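Local coordinates for protein cytidine deaminase (Burkholderia pseudomallei, PDB 3DMO) that probably deaminates cytidine and 2'-deoxycytidine to uridine and 2'-deoxyuridine with a zinc ion, salvaging pyrimidines for UMP synthesis, at residues Gly35-Asn41 with Glu79-Val85; Phe46-Val51 with Cys61-Ala66. All coordinates share one frame; numbering follows the deposited sequence.

Interaction 1: Gly35-Asn41 with Glu79-Val85; sequences GAALVTN and EFAAIAV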
loop_
_atom_site.group_PDB
_atom_site.type_symbol
_atom_site.label_atom_id
_atom_site.label_comp_id
_atom_site.label_asym_id
_atom_site.label_seq_id
_atom_site.Cartn_x
_atom_site.Cartn_y
_atom_site.Cartn_z
ATOM N N GLY A 35 9.613 9.793 13.188
ATOM C CA GLY A 35 8.950 9.368 14.413
ATOM C C GLY A 35 7.604 10.037 14.581
ATOM O O GLY A 35 7.366 11.136 14.078
ATOM N N ALA A 36 6.719 9.361 15.303
ATOM C CA ALA A 36 5.420 9.916 15.642
ATOM C C ALA A 36 5.063 9.516 17.051
ATOM O O ALA A 36 5.509 8.483 17.548
ATOM C CB ALA A 36 4.347 9.437 14.663
ATOM N N ALA A 37 4.280 10.357 17.707
ATOM C CA ALA A 37 3.762 10.027 19.023
ATOM C C ALA A 37 2.311 10.441 19.101
ATOM O O ALA A 37 1.964 11.583 18.813
ATOM C CB ALA A 37 4.571 10.700 20.110
ATOM N N LEU A 38 1.482 9.488 19.503
ATOM C CA LEU A 38 0.034 9.627 19.508
ATOM C C LEU A 38 -0.431 9.588 20.953
ATOM O O LEU A 38 -0.020 8.695 21.708
ATOM C CB LEU A 38 -0.559 8.440 18.745
ATOM C CG LEU A 38 -2.054 8.240 18.572
ATOM C CD1 LEU A 38 -2.663 9.354 17.724
ATOM C CD2 LEU A 38 -2.270 6.880 17.925
ATOM N N VAL A 39 -1.262 10.550 21.353
ATOM C CA VAL A 39 -1.783 10.551 22.718
ATOM C C VAL A 39 -3.285 10.345 22.666
ATOM O O VAL A 39 -3.970 10.999 21.894
ATOM C CB VAL A 39 -1.384 11.828 23.537
ATOM C CG1 VAL A 39 -1.924 13.117 22.902
ATOM C CG2 VAL A 39 -1.831 11.682 25.004
ATOM N N THR A 40 -3.777 9.419 23.479
ATOM C CA THR A 40 -5.174 9.011 23.429
ATOM C C THR A 40 -6.056 9.846 24.355
ATOM O O THR A 40 -5.565 10.668 25.129
ATOM C CB THR A 40 -5.326 7.528 23.819
ATOM O OG1 THR A 40 -4.985 7.368 25.200
ATOM C CG2 THR A 40 -4.406 6.646 22.982
ATOM N N ASN A 41 -7.358 9.600 24.275
ATOM C CA ASN A 41 -8.341 10.219 25.161
ATOM C C ASN A 41 -8.051 10.068 26.667
ATOM O O ASN A 41 -8.354 10.978 27.443
ATOM C CB ASN A 41 -9.772 9.773 24.789
ATOM C CG ASN A 41 -9.961 8.251 24.775
ATOM O OD1 ASN A 41 -9.045 7.480 25.047
ATOM N ND2 ASN A 41 -11.184 7.820 24.456
ATOM N N GLU A 79 -10.753 8.114 19.332
ATOM C CA GLU A 79 -10.224 8.093 20.705
ATOM C C GLU A 79 -8.848 8.728 20.859
ATOM O O GLU A 79 -8.171 8.498 21.867
ATOM C CB GLU A 79 -10.197 6.671 21.258
ATOM C CG GLU A 79 -11.569 6.107 21.519
ATOM C CD GLU A 79 -11.534 4.932 22.455
ATOM O OE1 GLU A 79 -11.103 3.835 22.037
ATOM O OE2 GLU A 79 -11.955 5.105 23.610
ATOM N N PHE A 80 -8.443 9.528 19.872
ATOM C CA PHE A 80 -7.126 10.175 19.887
ATOM C C PHE A 80 -7.221 11.689 20.034
ATOM O O PHE A 80 -8.041 12.339 19.382
ATOM C CB PHE A 80 -6.312 9.760 18.659
ATOM C CG PHE A 80 -6.327 8.280 18.431
ATOM C CD1 PHE A 80 -7.079 7.733 17.397
ATOM C CD2 PHE A 80 -5.654 7.430 19.304
ATOM C CE1 PHE A 80 -7.125 6.350 17.212
ATOM C CE2 PHE A 80 -5.692 6.047 19.129
ATOM C CZ PHE A 80 -6.432 5.510 18.075
ATOM N N ALA A 81 -6.395 12.230 20.925
ATOM C CA ALA A 81 -6.363 13.667 21.184
ATOM C C ALA A 81 -5.428 14.407 20.226
ATOM O O ALA A 81 -5.775 15.466 19.699
ATOM C CB ALA A 81 -5.941 13.921 22.619
ATOM N N ALA A 82 -4.237 13.852 20.014
ATOM C CA ALA A 82 -3.200 14.515 19.221
ATOM C C ALA A 82 -2.159 13.526 18.730
ATOM O O ALA A 82 -1.914 12.484 19.367
ATOM C CB ALA A 82 -2.510 15.617 20.046
ATOM N N ILE A 83 -1.528 13.877 17.610
ATOM C CA ILE A 83 -0.364 13.159 17.101
ATOM C C ILE A 83 0.740 14.161 16.746
ATOM O O ILE A 83 0.461 15.201 16.153
ATOM C CB ILE A 83 -0.738 12.243 15.889
ATOM C CG1 ILE A 83 0.416 11.294 15.528
ATOM C CG2 ILE A 83 -1.244 13.058 14.701
ATOM C CD1 ILE A 83 0.022 10.220 14.505
ATOM N N ALA A 84 1.971 13.881 17.180
ATOM C CA ALA A 84 3.152 14.656 16.760
ATOM C C ALA A 84 3.958 13.833 15.768
ATOM O O ALA A 84 4.084 12.623 15.936
ATOM C CB ALA A 84 4.029 15.020 17.970
ATOM N N VAL A 85 4.487 14.481 14.727
ATOM C CA VAL A 85 5.301 13.802 13.706
ATOM C C VAL A 85 6.595 14.610 13.517
ATOM O O VAL A 85 6.551 15.847 13.446
ATOM C CB VAL A 85 4.546 13.680 12.345
ATOM C CG1 VAL A 85 5.247 12.672 11.404
ATOM C CG2 VAL A 85 3.089 13.284 12.566
#
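Leu38 and Phe80 meet on one face of an antiparallel strand pair. Leu38 CD2 lies 3.7 Å from Phe80 CD2 and reaches the ring obliquely. CG of Leu38, anti to the backbone N (chi1 179°), carries the branch toward strand 80-85. There CD1 packs against Phe80 CB and against Ile83 CB, the latter at 3.9 Å. Thr40 CG2 sits at the edge of the Phe80 ring. Helix 62-72 packs on this face through Leu67, Ala70 and Leu71. Ala37, Val39, Ala82 and Ala84 point to the other face, where Leu14 of helix 11-22 meets the alanines and Ala17 meets Ala37.

The buried part is also tightly bonded. Ala37 and Ala84 exchange backbone hydrogen bonds in both directions. Val39 N donates to Ala82 O at 2.8 Å, nearly straight. Val39 O then takes two donors: Ala81 N at 2.9 Å, in the carbonyl plane, and Ala82 N in a weak, longer bond. Both alanines therefore face Val39, and its CG1 touches Ala82 CB at 3.8 Å and Ala81 CB at 4.1 Å.

Toward Asn41 the pairing opens to solvent and becomes polar. Asn41 N still donates to Glu79 O. Asn41 ND2 donates to Glu79 OE2 at 2.9 Å. OE2 is met on its anti side by a donor well out of the carboxylate plane, and the carboxylate and amide planes are nearly perpendicular (87°). Glu79 OE1 forms a salt bridge with Arg76, which gives the carboxylate a second hold.

The doubled pairing at Val39 is a classic beta bulge. It shifts the register by one residue near the end of strand 34-40 and the start of strand 80-87, in the helix-flanked mixed sheet of the cytidine deaminase fold.

Interaction 2: Phe46-Val51 with Cys61-Ala66; sequences FHGCNV and CAERTA. With ZN (zinc ion), chain E.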
loop_
_atom_site.group_PDB
_atom_site.type_symbol
_atom_site.label_atom_id
_atom_site.label_comp_id
_atom_site.label_asym_id
_atom_site.label_seq_id
_atom_site.Cartn_x
_atom_site.Cartn_y
_atom_site.Cartn_z
ATOM N N PHE A 46 1.471 6.471 22.372
ATOM C CA PHE A 46 1.978 5.413 21.509
ATOM C C PHE A 46 3.034 5.963 20.555
ATOM O O PHE A 46 2.795 6.968 19.881
ATOM C CB PHE A 46 0.831 4.771 20.717
ATOM C CG PHE A 46 -0.086 3.941 21.566
ATOM C CD1 PHE A 46 0.139 2.572 21.721
ATOM C CD2 PHE A 46 -1.149 4.527 22.240
ATOM C CE1 PHE A 46 -0.698 1.797 22.522
ATOM C CE2 PHE A 46 -1.985 3.759 23.041
ATOM C CZ PHE A 46 -1.754 2.390 23.175
ATOM N N HIS A 47 4.191 5.300 20.522
ATOM C CA HIS A 47 5.271 5.621 19.590
ATOM C C HIS A 47 5.013 4.957 18.241
ATOM O O HIS A 47 4.512 3.833 18.174
ATOM C CB HIS A 47 6.604 5.082 20.105
ATOM C CG HIS A 47 7.219 5.896 21.196
ATOM N ND1 HIS A 47 6.626 7.028 21.713
ATOM C CD2 HIS A 47 8.369 5.723 21.889
ATOM C CE1 HIS A 47 7.392 7.525 22.670
ATOM N NE2 HIS A 47 8.454 6.750 22.797
ATOM N N GLY A 48 5.398 5.645 17.177
ATOM C CA GLY A 48 5.441 5.055 15.855
ATOM C C GLY A 48 6.717 5.480 15.161
ATOM O O GLY A 48 7.252 6.562 15.419
ATOM N N CYS A 49 7.222 4.617 14.292
ATOM C CA CYS A 49 8.362 4.951 13.460
ATOM C C CYS A 49 8.145 4.309 12.099
ATOM O O CYS A 49 7.318 3.389 11.964
ATOM C CB CYS A 49 9.660 4.455 14.112
ATOM S SG CYS A 49 9.702 2.673 14.382
ATOM N N ASN A 50 8.856 4.793 11.085
ATOM C CA ASN A 50 8.783 4.134 9.788
ATOM C C ASN A 50 9.485 2.775 9.828
ATOM O O ASN A 50 10.437 2.575 10.593
ATOM C CB ASN A 50 9.250 5.030 8.626
ATOM C CG ASN A 50 10.646 5.603 8.821
ATOM O OD1 ASN A 50 11.060 5.909 9.939
ATOM N ND2 ASN A 50 11.361 5.794 7.711
ATOM N N VAL A 51 8.955 1.827 9.068
ATOM C CA VAL A 51 9.491 0.466 9.027
ATOM C C VAL A 51 9.550 0.084 7.572
ATOM O O VAL A 51 8.510 -0.121 6.933
ATOM C CB VAL A 51 8.617 -0.549 9.814
ATOM C CG1 VAL A 51 9.230 -1.951 9.749
ATOM C CG2 VAL A 51 8.446 -0.091 11.270
ATOM N N CYS A 61 4.756 3.966 7.310
ATOM C CA CYS A 61 5.110 5.250 7.901
ATOM C C CYS A 61 4.906 5.285 9.409
ATOM O O CYS A 61 4.076 4.542 9.952
ATOM C CB CYS A 61 4.251 6.341 7.284
ATOM S SG CYS A 61 4.581 6.657 5.549
ATOM N N ALA A 62 5.657 6.174 10.071
ATOM C CA ALA A 62 5.562 6.416 11.512
ATOM C C ALA A 62 4.147 6.694 12.032
ATOM O O ALA A 62 3.716 6.090 13.016
ATOM C CB ALA A 62 6.501 7.562 11.915
ATOM N N GLU A 63 3.428 7.595 11.357
ATOM C CA GLU A 63 2.076 7.987 11.754
ATOM C C GLU A 63 1.185 6.742 11.800
ATOM O O GLU A 63 0.441 6.523 12.765
ATOM C CB GLU A 63 1.474 8.992 10.755
ATOM C CG GLU A 63 2.255 10.304 10.558
ATOM C CD GLU A 63 3.287 10.247 9.423
ATOM O OE1 GLU A 63 4.147 9.346 9.412
ATOM O OE2 GLU A 63 3.245 11.121 8.530
ATOM N N ARG A 64 1.269 5.928 10.747
ATOM C CA ARG A 64 0.449 4.728 10.653
ATOM C C ARG A 64 0.859 3.650 11.650
ATOM O O ARG A 64 -0.008 3.002 12.228
ATOM C CB ARG A 64 0.401 4.194 9.220
ATOM C CG ARG A 64 -0.500 5.038 8.324
ATOM C CD ARG A 64 -0.542 4.478 6.918
ATOM N NE ARG A 64 0.641 4.866 6.156
ATOM C CZ ARG A 64 1.042 4.278 5.033
ATOM N NH1 ARG A 64 0.351 3.264 4.508
ATOM N NH2 ARG A 64 2.134 4.714 4.420
ATOM N N THR A 65 2.164 3.493 11.878
ATOM C CA THR A 65 2.676 2.587 12.912
ATOM C C THR A 65 2.102 2.933 14.295
ATOM O O THR A 65 1.620 2.047 15.004
ATOM C CB THR A 65 4.219 2.597 12.963
ATOM O OG1 THR A 65 4.737 2.054 11.742
ATOM C CG2 THR A 65 4.735 1.756 14.138
ATOM N N ALA A 66 2.144 4.215 14.663
ATOM C CA ALA A 66 1.573 4.680 15.935
ATOM C C ALA A 66 0.075 4.385 16.050
ATOM O O ALA A 66 -0.380 3.850 17.056
ATOM C CB ALA A 66 1.841 6.172 16.142
HETATM ZN ZN ZN E . 3.167 8.589 5.392
HETATM O O HOH W 1 4.194 10.327 6.099
#
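Backbone packing brings Gly48 and Cys49 against the first turn of the helix that starts at Ala62. Gly48 CA lies 3.6 Å from Ala66 N, with no side chain between strand and helix at this point. Cys49 C comes within 3.4 Å of Ala62 CA. Two CA-H...O contacts join these backbones, Gly48 CA to Ala62 O and Ala62 CA to Cys49 O.

The apolar contacts are small. Ala62 CB rests on Cys49 CA at 3.6 Å, and Ala66 CB rests alongside Gly48.

Among polar contacts, Thr65 OG1 lies 2.9 Å from Cys49 O. Thr65 chi1 of -66° puts the hydroxyl anti to the carbonyl carbon, facing the strand end. Asn60 ND2 also bonds to this hydroxyl. Asn50, part of the predicted substrate site, has its amide bound to Phe32 and Val34.

The metal chemistry starts at Cys61, the helix N-cap. Its SG binds the zinc ion at 2.4 Å, and Cys96 and Cys99 supply two more sulfur ligands. Arg64 NH2 donates to Cys61 SG at 3.3 Å, in the guanidinium plane. Arg64 is thus a second-shell partner that helps fix the position of SG. A water 2.1 Å from the zinc ion donates to Glu63 OE2, bonded at 2.7 Å.

A zinc-bound water held by the predicted proton donor Glu63 is consistent with hydrolytic deamination.

Both interactions are largely buried and share one sheet. Interaction 1 joins strands 34-40 and 80-87 within it. Interaction 2 sets strand 45-49 against helix 62-72. Strand 34-40 links them, pairing with strand 45-49 through Leu38 O to Phe46 N and Ala36 N to Gly48 O. The helix also packs on interaction 1, with Val85 CG2 against Glu63 CG. Interaction 1 is strand pairing with an apolar interior, and its charged end lies at the surface. The polar end of interaction 2 is instead at the zinc site, where Glu63 and Arg64 are buried. A second subunit packs on interaction 2, and no other chain of the assembly touches interaction 1.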